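Local coordinates for protein endoglucanase (Uncultured bacterium, PDB 3X17) that probably hydrolyses internal beta-1,4-glucosidic bonds of cellulose as a family 9 endoglucanase, with an N-terminal Ig-like domain preceding its (alpha/alpha)6-barrel catalytic domain, at residues Lys182-Thr187 against Gly241-Lys246; Ile270-Thr275 against Gly315-Tyr320; Asn473-Ser478 against Arg527-Val532. All blocks are in the same frame, centred on the assembly; numbering follows the deposited sequence.

Interaction 1 (Lys182-Thr187 against Gly241-Lys246)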
loop_
_atom_site.group_PDB
_atom_site.type_symbol
_atom_site.label_atom_id
_atom_site.label_comp_id
_atom_site.label_asym_id
_atom_site.label_seq_id
_atom_site.Cartn_x
_atom_site.Cartn_y
_atom_site.Cartn_z
ATOM N N LYS A 182 10.007 3.714 13.499
ATOM C CA LYS A 182 9.441 4.735 12.632
ATOM C C LYS A 182 10.514 5.086 11.612
ATOM O O LYS A 182 11.679 5.212 11.947
ATOM C CB LYS A 182 9.066 5.965 13.446
ATOM C CG LYS A 182 8.157 5.635 14.668
ATOM C CD LYS A 182 7.629 6.891 15.351
ATOM C CE LYS A 182 8.749 7.764 15.903
ATOM N NZ LYS A 182 8.205 8.767 16.913
ATOM N N TYR A 183 10.159 5.053 10.346
ATOM C CA TYR A 183 11.197 5.009 9.319
ATOM C C TYR A 183 10.846 6.032 8.274
ATOM O O TYR A 183 9.741 6.016 7.750
ATOM C CB TYR A 183 11.205 3.643 8.656
ATOM C CG TYR A 183 11.434 2.489 9.575
ATOM C CD1 TYR A 183 10.358 1.872 10.198
ATOM C CD2 TYR A 183 12.696 1.892 9.670
ATOM C CE1 TYR A 183 10.520 0.731 10.928
ATOM C CE2 TYR A 183 12.874 0.717 10.391
ATOM C CZ TYR A 183 11.800 0.171 11.055
ATOM O OH TYR A 183 11.963 -0.972 11.809
ATOM N N VAL A 184 11.763 6.938 7.982
ATOM C CA VAL A 184 11.445 8.008 7.052
ATOM C C VAL A 184 11.168 7.486 5.622
ATOM O O VAL A 184 10.389 8.089 4.860
ATOM C CB VAL A 184 12.550 9.061 7.004
ATOM C CG1 VAL A 184 12.387 9.915 5.733
ATOM C CG2 VAL A 184 12.462 9.965 8.228
ATOM N N THR A 185 11.745 6.333 5.295
ATOM C CA THR A 185 11.818 5.883 3.915
ATOM C C THR A 185 10.437 5.377 3.481
ATOM O O THR A 185 9.971 5.679 2.387
ATOM C CB THR A 185 12.919 4.781 3.751
ATOM O OG1 THR A 185 14.176 5.281 4.261
ATOM C CG2 THR A 185 13.093 4.386 2.280
ATOM N N THR A 186 9.723 4.743 4.405
ATOM C CA THR A 186 8.358 4.287 4.149
ATOM C C THR A 186 7.332 5.368 4.470
ATOM O O THR A 186 6.305 5.458 3.802
ATOM C CB THR A 186 8.018 3.021 4.984
ATOM O OG1 THR A 186 8.515 3.203 6.315
ATOM C CG2 THR A 186 8.643 1.749 4.365
ATOM N N THR A 187 7.573 6.139 5.530
ATOM C CA THR A 187 6.648 7.186 5.937
ATOM C C THR A 187 6.456 8.201 4.829
ATOM O O THR A 187 5.334 8.626 4.573
ATOM C CB THR A 187 7.105 7.948 7.233
ATOM O OG1 THR A 187 7.037 7.061 8.346
ATOM C CG2 THR A 187 6.148 9.159 7.559
ATOM N N GLY A 241 18.556 20.933 6.564
ATOM C CA GLY A 241 17.586 20.373 5.605
ATOM C C GLY A 241 17.719 18.890 5.415
ATOM O O GLY A 241 16.799 18.241 4.910
ATOM N N ALA A 242 18.798 18.303 5.930
ATOM C CA ALA A 242 18.950 16.850 5.862
ATOM C C ALA A 242 17.942 16.128 6.780
ATOM O O ALA A 242 17.504 16.684 7.768
ATOM C CB ALA A 242 20.399 16.436 6.210
ATOM N N VAL A 243 17.579 14.896 6.436
ATOM C CA VAL A 243 16.529 14.172 7.155
ATOM C C VAL A 243 17.055 12.838 7.685
ATOM O O VAL A 243 17.715 12.094 6.952
ATOM C CB VAL A 243 15.261 13.944 6.273
ATOM C CG1 VAL A 243 14.179 13.146 7.033
ATOM C CG2 VAL A 243 14.689 15.278 5.836
ATOM N N TYR A 244 16.905 12.622 8.996
ATOM C CA TYR A 244 17.354 11.381 9.638
ATOM C C TYR A 244 16.591 10.194 9.090
ATOM O O TYR A 244 15.460 10.328 8.607
ATOM C CB TYR A 244 17.198 11.451 11.177
ATOM C CG TYR A 244 18.070 12.513 11.815
ATOM C CD1 TYR A 244 19.460 12.390 11.814
ATOM C CD2 TYR A 244 17.513 13.673 12.354
ATOM C CE1 TYR A 244 20.271 13.374 12.369
ATOM C CE2 TYR A 244 18.308 14.669 12.913
ATOM C CZ TYR A 244 19.689 14.520 12.906
ATOM O OH TYR A 244 20.498 15.512 13.433
ATOM N N HIS A 245 17.202 9.023 9.183
ATOM C CA HIS A 245 16.746 7.880 8.417
ATOM C C HIS A 245 15.596 7.175 9.111
ATOM O O HIS A 245 14.659 6.722 8.473
ATOM C CB HIS A 245 17.892 6.903 8.208
ATOM C CG HIS A 245 17.489 5.629 7.543
ATOM N ND1 HIS A 245 16.893 5.598 6.294
ATOM C CD2 HIS A 245 17.748 4.340 7.869
ATOM C CE1 HIS A 245 16.770 4.342 5.902
ATOM N NE2 HIS A 245 17.245 3.558 6.856
ATOM N N LYS A 246 15.682 7.045 10.419
ATOM C CA LYS A 246 14.733 6.235 11.133
ATOM C C LYS A 246 15.002 6.393 12.626
ATOM O O LYS A 246 15.999 7.021 13.036
ATOM C CB LYS A 246 14.879 4.764 10.727
ATOM C CG LYS A 246 16.226 4.139 11.162
ATOM C CD LYS A 246 16.269 2.644 10.954
ATOM C CE LYS A 246 17.705 2.122 11.154
ATOM N NZ LYS A 246 17.755 0.620 11.211
HETATM O O HOH W 1 13.897 4.694 6.917
#

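Interaction 2 (Ile270-Thr275 against Gly315-Tyr320)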
loop_
_atom_site.group_PDB
_atom_site.type_symbol
_atom_site.label_atom_id
_atom_site.label_comp_id
_atom_site.label_asym_id
_atom_site.label_seq_id
_atom_site.Cartn_x
_atom_site.Cartn_y
_atom_site.Cartn_z
ATOM N N ILE A 270 21.440 10.666 8.972
ATOM C CA ILE A 270 20.761 11.140 7.778
ATOM C C ILE A 270 21.125 10.314 6.537
ATOM O O ILE A 270 22.197 9.702 6.456
ATOM C CB ILE A 270 21.034 12.612 7.490
ATOM C CG1 ILE A 270 22.524 12.850 7.227
ATOM C CG2 ILE A 270 20.533 13.497 8.640
ATOM C CD1 ILE A 270 22.887 13.177 5.767
ATOM N N THR A 271 20.299 10.494 5.507
ATOM C CA THR A 271 20.469 9.854 4.230
ATOM C C THR A 271 19.928 10.857 3.201
ATOM O O THR A 271 19.001 11.620 3.506
ATOM C CB THR A 271 19.602 8.602 4.251
ATOM O OG1 THR A 271 20.408 7.429 4.445
ATOM C CG2 THR A 271 18.727 8.515 3.088
ATOM N N THR A 272 20.553 10.921 2.025
ATOM C CA THR A 272 20.060 11.781 0.948
ATOM C C THR A 272 18.767 11.275 0.309
ATOM O O THR A 272 17.925 12.086 -0.030
ATOM C CB THR A 272 21.124 12.021 -0.147
ATOM O OG1 THR A 272 21.695 10.763 -0.536
ATOM C CG2 THR A 272 22.229 12.917 0.395
ATOM N N GLN A 273 18.592 9.956 0.151
ATOM C CA GLN A 273 17.285 9.435 -0.312
ATOM C C GLN A 273 16.120 9.833 0.595
ATOM O O GLN A 273 15.052 10.196 0.117
ATOM C CB GLN A 273 17.298 7.910 -0.586
ATOM C CG GLN A 273 17.623 7.020 0.611
ATOM C CD GLN A 273 16.384 6.453 1.298
ATOM O OE1 GLN A 273 15.244 6.827 0.974
ATOM N NE2 GLN A 273 16.600 5.577 2.286
ATOM N N ASP A 274 16.325 9.751 1.906
ATOM C CA ASP A 274 15.306 10.171 2.848
ATOM C C ASP A 274 15.069 11.665 2.718
ATOM O O ASP A 274 13.926 12.128 2.818
ATOM C CB ASP A 274 15.672 9.806 4.299
ATOM C CG ASP A 274 15.564 8.306 4.578
ATOM O OD1 ASP A 274 14.484 7.730 4.315
ATOM O OD2 ASP A 274 16.547 7.713 5.107
ATOM N N THR A 275 16.149 12.428 2.565
ATOM C CA THR A 275 16.031 13.868 2.476
ATOM C C THR A 275 15.173 14.248 1.234
ATOM O O THR A 275 14.231 15.060 1.310
ATOM C CB THR A 275 17.446 14.510 2.427
ATOM O OG1 THR A 275 18.169 14.181 3.628
ATOM C CG2 THR A 275 17.360 16.005 2.291
ATOM N N GLY A 315 26.673 15.204 -2.329
ATOM C CA GLY A 315 26.671 13.946 -3.087
ATOM C C GLY A 315 25.805 12.915 -2.355
ATOM O O GLY A 315 25.227 13.202 -1.303
ATOM N N PRO A 316 25.700 11.712 -2.915
ATOM C CA PRO A 316 24.954 10.635 -2.294
ATOM C C PRO A 316 25.448 10.391 -0.872
ATOM O O PRO A 316 26.644 10.282 -0.653
ATOM C CB PRO A 316 25.294 9.446 -3.184
ATOM C CG PRO A 316 25.443 10.091 -4.563
ATOM C CD PRO A 316 26.178 11.359 -4.264
ATOM N N ILE A 317 24.531 10.318 0.085
ATOM C CA ILE A 317 24.866 9.815 1.402
ATOM C C ILE A 317 23.935 8.665 1.723
ATOM O O ILE A 317 22.785 8.863 2.122
ATOM C CB ILE A 317 24.735 10.928 2.481
ATOM C CG1 ILE A 317 25.662 12.093 2.127
ATOM C CG2 ILE A 317 25.061 10.368 3.894
ATOM C CD1 ILE A 317 25.526 13.308 3.033
ATOM N N LEU A 318 24.441 7.454 1.561
ATOM C CA LEU A 318 23.599 6.304 1.624
ATOM C C LEU A 318 24.281 5.219 2.440
ATOM O O LEU A 318 24.482 4.105 1.963
ATOM C CB LEU A 318 23.277 5.825 0.202
ATOM C CG LEU A 318 22.510 6.888 -0.626
ATOM C CD1 LEU A 318 22.455 6.571 -2.107
ATOM C CD2 LEU A 318 21.103 7.078 -0.098
ATOM N N ASP A 319 24.629 5.541 3.679
ATOM C CA ASP A 319 25.314 4.579 4.550
ATOM C C ASP A 319 24.348 3.897 5.488
ATOM O O ASP A 319 23.644 4.565 6.266
ATOM C CB ASP A 319 26.380 5.292 5.385
ATOM C CG ASP A 319 27.414 5.971 4.532
ATOM O OD1 ASP A 319 27.875 5.347 3.546
ATOM O OD2 ASP A 319 27.788 7.110 4.870
ATOM N N TYR A 320 24.399 2.580 5.497
ATOM C CA TYR A 320 23.500 1.776 6.301
ATOM C C TYR A 320 24.298 0.752 7.121
ATOM O O TYR A 320 24.252 -0.442 6.846
ATOM C CB TYR A 320 22.449 1.075 5.420
ATOM C CG TYR A 320 21.621 2.030 4.553
ATOM C CD1 TYR A 320 20.566 2.754 5.090
ATOM C CD2 TYR A 320 21.916 2.209 3.208
ATOM C CE1 TYR A 320 19.816 3.628 4.299
ATOM C CE2 TYR A 320 21.207 3.105 2.420
ATOM C CZ TYR A 320 20.124 3.767 2.952
ATOM O OH TYR A 320 19.408 4.638 2.157
HETATM O O HOH W 2 23.844 7.459 5.650
#

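Interaction 3 (Asn473-Ser478 against Arg527-Val532)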
loop_
_atom_site.group_PDB
_atom_site.type_symbol
_atom_site.label_atom_id
_atom_site.label_comp_id
_atom_site.label_asym_id
_atom_site.label_seq_id
_atom_site.Cartn_x
_atom_site.Cartn_y
_atom_site.Cartn_z
ATOM N N ASN A 473 -7.860 -15.771 -4.648
ATOM C CA ASN A 473 -6.484 -16.267 -4.617
ATOM C C ASN A 473 -6.506 -17.732 -4.159
ATOM O O ASN A 473 -7.517 -18.206 -3.639
ATOM C CB ASN A 473 -5.630 -15.405 -3.677
ATOM C CG ASN A 473 -6.129 -15.442 -2.233
ATOM O OD1 ASN A 473 -6.212 -16.512 -1.627
ATOM N ND2 ASN A 473 -6.528 -14.280 -1.701
ATOM N N PRO A 474 -5.420 -18.475 -4.394
ATOM C CA PRO A 474 -5.627 -19.916 -4.269
ATOM C C PRO A 474 -5.830 -20.361 -2.822
ATOM O O PRO A 474 -6.153 -21.518 -2.589
ATOM C CB PRO A 474 -4.322 -20.510 -4.813
ATOM C CG PRO A 474 -3.368 -19.365 -4.913
ATOM C CD PRO A 474 -4.190 -18.156 -5.136
ATOM N N LEU A 475 -5.560 -19.468 -1.859
ATOM C CA LEU A 475 -5.739 -19.781 -0.423
ATOM C C LEU A 475 -7.098 -19.306 0.083
ATOM O O LEU A 475 -7.419 -19.450 1.259
ATOM C CB LEU A 475 -4.624 -19.135 0.403
ATOM C CG LEU A 475 -3.223 -19.617 0.024
ATOM C CD1 LEU A 475 -2.182 -18.844 0.802
ATOM C CD2 LEU A 475 -3.049 -21.176 0.162
ATOM N N ALA A 476 -7.885 -18.694 -0.804
ATOM C CA ALA A 476 -9.180 -18.198 -0.417
ATOM C C ALA A 476 -9.044 -17.290 0.809
ATOM O O ALA A 476 -9.855 -17.370 1.754
ATOM C CB ALA A 476 -10.126 -19.384 -0.116
ATOM N N LYS A 477 -7.977 -16.492 0.823
ATOM C CA LYS A 477 -7.600 -15.715 2.013
ATOM C C LYS A 477 -7.893 -14.247 1.780
ATOM O O LYS A 477 -7.507 -13.685 0.744
ATOM C CB LYS A 477 -6.104 -15.863 2.282
ATOM C CG LYS A 477 -5.635 -15.315 3.659
ATOM C CD LYS A 477 -6.004 -16.274 4.802
ATOM C CE LYS A 477 -5.728 -15.657 6.191
ATOM N NZ LYS A 477 -6.565 -16.294 7.293
ATOM N N SER A 478 -8.445 -13.585 2.783
ATOM C CA SER A 478 -8.440 -12.110 2.779
ATOM C C SER A 478 -7.160 -11.673 3.465
ATOM O O SER A 478 -6.857 -12.166 4.557
ATOM C CB SER A 478 -9.615 -11.567 3.579
ATOM O OG SER A 478 -9.399 -10.194 3.923
ATOM N N ARG A 527 0.986 -19.426 -3.051
ATOM C CA ARG A 527 0.676 -20.211 -1.880
ATOM C C ARG A 527 1.664 -20.063 -0.734
ATOM O O ARG A 527 1.474 -20.682 0.316
ATOM C CB ARG A 527 0.535 -21.683 -2.241
ATOM C CG ARG A 527 -0.834 -22.032 -2.778
ATOM C CD ARG A 527 -0.903 -23.528 -3.036
ATOM N NE ARG A 527 -2.232 -23.922 -3.453
ATOM C CZ ARG A 527 -2.637 -23.884 -4.715
ATOM N NH1 ARG A 527 -1.791 -23.530 -5.670
ATOM N NH2 ARG A 527 -3.875 -24.232 -5.017
ATOM N N GLY A 528 2.706 -19.253 -0.925
ATOM C CA GLY A 528 3.761 -19.116 0.092
ATOM C C GLY A 528 3.444 -18.203 1.271
ATOM O O GLY A 528 4.078 -17.187 1.460
ATOM N N TYR A 529 2.423 -18.542 2.047
ATOM C CA TYR A 529 1.933 -17.629 3.096
ATOM C C TYR A 529 1.428 -18.443 4.268
ATOM O O TYR A 529 0.821 -19.482 4.065
ATOM C CB TYR A 529 0.775 -16.764 2.573
ATOM C CG TYR A 529 -0.084 -16.157 3.672
ATOM C CD1 TYR A 529 0.217 -14.906 4.201
ATOM C CD2 TYR A 529 -1.209 -16.829 4.159
ATOM C CE1 TYR A 529 -0.596 -14.322 5.192
ATOM C CE2 TYR A 529 -2.015 -16.261 5.169
ATOM C CZ TYR A 529 -1.666 -15.028 5.714
ATOM O OH TYR A 529 -2.453 -14.446 6.700
ATOM N N ALA A 530 1.541 -17.905 5.475
ATOM C CA ALA A 530 1.005 -18.599 6.660
ATOM C C ALA A 530 0.417 -17.640 7.665
ATOM O O ALA A 530 1.098 -16.728 8.146
ATOM C CB ALA A 530 2.082 -19.461 7.329
ATOM N N ASP A 531 -0.822 -17.889 8.062
ATOM C CA ASP A 531 -1.444 -16.995 9.031
ATOM C C ASP A 531 -0.969 -17.317 10.452
ATOM O O ASP A 531 -1.713 -17.844 11.259
ATOM C CB ASP A 531 -2.971 -17.036 8.925
ATOM C CG ASP A 531 -3.654 -16.026 9.853
ATOM O OD1 ASP A 531 -2.944 -15.193 10.486
ATOM O OD2 ASP A 531 -4.902 -16.058 9.924
ATOM N N VAL A 532 0.263 -16.949 10.768
ATOM C CA VAL A 532 0.777 -17.207 12.101
ATOM C C VAL A 532 1.650 -16.035 12.527
ATOM O O VAL A 532 2.313 -15.400 11.684
ATOM C CB VAL A 532 1.595 -18.530 12.156
ATOM C CG1 VAL A 532 2.795 -18.456 11.226
ATOM C CG2 VAL A 532 2.068 -18.783 13.560
#

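Interaction 1 (Lys182-Thr187 against Gly241-Lys246)
Val-184 meets the segment 241-246 through backbone and side chain together. Its amide N donates a hydrogen bond to His-245 O (2.9 Å, N-H...O angle 157°), approaching at a tilt to the carbonyl plane. With CG1 anti to the backbone N (chi1 163°), the other methyl, CG2, is pressed to 3.0 Å from Tyr-244 O, a tight fit, and both methyls touch Val-243 CG1, the nearer being Val-184 CG2 at 3.8 Å.

Beside this, Tyr-183 and Lys-246 form an antiparallel non-hydrogen-bonded pair whose side chains run side by side in the same direction. Tyr-183 CD2 is 3.8 Å from Lys-246 CB, and the extended lysine chain follows the ring as far as CD before its NZ goes on to Ser-328 OG and Asp-324 O.

The arrangement is a strand-to-helix junction: edge strand 182-183 of a small four-stranded sheet leads straight into helix 184-200, with Tyr-183 at the N-cap. Amides of a first helical turn have no carbonyl within the helix to bind, and His-245 O supplies one for Val-184.

Further along, a water donates to both Thr-185 OG1 and His-245 O (2.7 Å each), sitting over one face of the imidazole and offset toward its rim. Asp-274 of helix 272-288 positions this layer, its OD1 bonding Thr-185 OG1 and its OD2 bonding His-245 ND1. Because His-245 NE2 also meets an acceptor, Pro-330 O, the ring may well carry protons on both nitrogens.

Interaction 2 (Ile270-Thr275 against Gly315-Tyr320)
A loop strapped across the start of a helix defines this contact: Ile-317 and its neighbours, following helix 294-312, cover the point where strand 265-271 turns into helix 272-288. Thr-272 binds the loop twice through one residue. Its N donates to Ile-317 O (3.0 Å, 160°), and its OG1 accepts from Ile-317 N (2.9 Å, 167°), so that both backbone polar atoms of Ile-317, which belong to successive peptide groups, are held by the same threonine. The hydroxyl reaches that amide because it sits between the backbone N and the carbonyl carbon (chi1 49°); it is also bonded to Asp-336. Thr-271, although at the N-cap, makes no capping bond, and its buried OG1 finds no partner.

Apolar contacts fill in around these bonds. Ile-270 CD1 and Ile-317 CD1 meet at 3.8 Å where the two side chains cross, and Leu-318 CD2 lies 3.6 Å from Gln-273 CG. A water bridges Ile-270 O and Asp-319 N.

Beyond Leu-318, Gln-273 NE2 donates to Tyr-320 OH (3.0 Å), with the oxygen close to the amide plane and the nitrogen at the ring's edge. Lys-277 holds OE1 and Thr-185 OG1 takes another bond from NE2, fixing which way the amide is turned. With an alanine here, Tyr-320 OH would probably lose this donor, Lys-277 its amide oxygen, and Leu-318 CD2 the methylene it rests on. Tyr-320 OH is bonded in turn to the carbonyl of Asp-333, a ligand of a bound calcium ion, which places the glutamine-tyrosine pair in the second shell of that metal site.

Interaction 3 (Asn473-Ser478 against Arg527-Val532)
A type I beta turn, Asn-473 to Ala-476, presents Pro-474 and Leu-475 to the loop 527-532 in the catalytic domain. Pro-474 CB stands over the centre of one face of the Arg-527 guanidinium, 3.8 Å from its CZ, while Leu-475 CD2 touches Arg-527 CG at 3.8 Å and Leu-475 CD1 packs on Tyr-529 CB at 4.0 Å.

The turn is braced from within by Asn-473, whose OD1 accepts from Lys-477 N (3.0 Å, 173°) and, weakly, from Leu-475 N as in an Asx turn. Its ND2 donates to Lys-477 O in the plane of both groups. This region adjoins the N-terminal Ig-like domain: Asp-81 forms a salt bridge with Arg-527 NH2, and Gln-22 NE2 bonds Ala-476 O.

Lys-477 leaves the braced backbone with CG anti to N (chi1 -169°), then bends and crosses Tyr-529 at about a right angle, its CE 3.5 Å from Tyr-529 OH, which is itself hydrogen-bonded to Asn-539 OD1. Its NZ ends in a salt bridge with Asp-531 OD2 (3.1 Å), reached from above the carboxylate plane. Pro-487 O and Asn-486 OD1 share the ammonium, and backbone amides of Arg-489 and Asn-490 hold the two carboxylate oxygens.

From the N terminus, the three contacts close in succession, and none nests in or crosses another. Interaction 1 closes an excursion containing helices 184-200 and 221-235, bringing strand 243-249 back beside strand 182-183. Interaction 2 then closes the hairpin of helices 272-288 and 294-312. The two abut, their centres 10 Å apart: strands 243-249 and 265-271 are sheet neighbours, and Val-243 O packs on Ile-270 CB. Interaction 3 joins two long loops around helix 494-499 and lies on the opposite side of the chain's centre from interaction 1, with nearest atoms about 17 Å apart, where the catalytic domain faces the Ig-like domain.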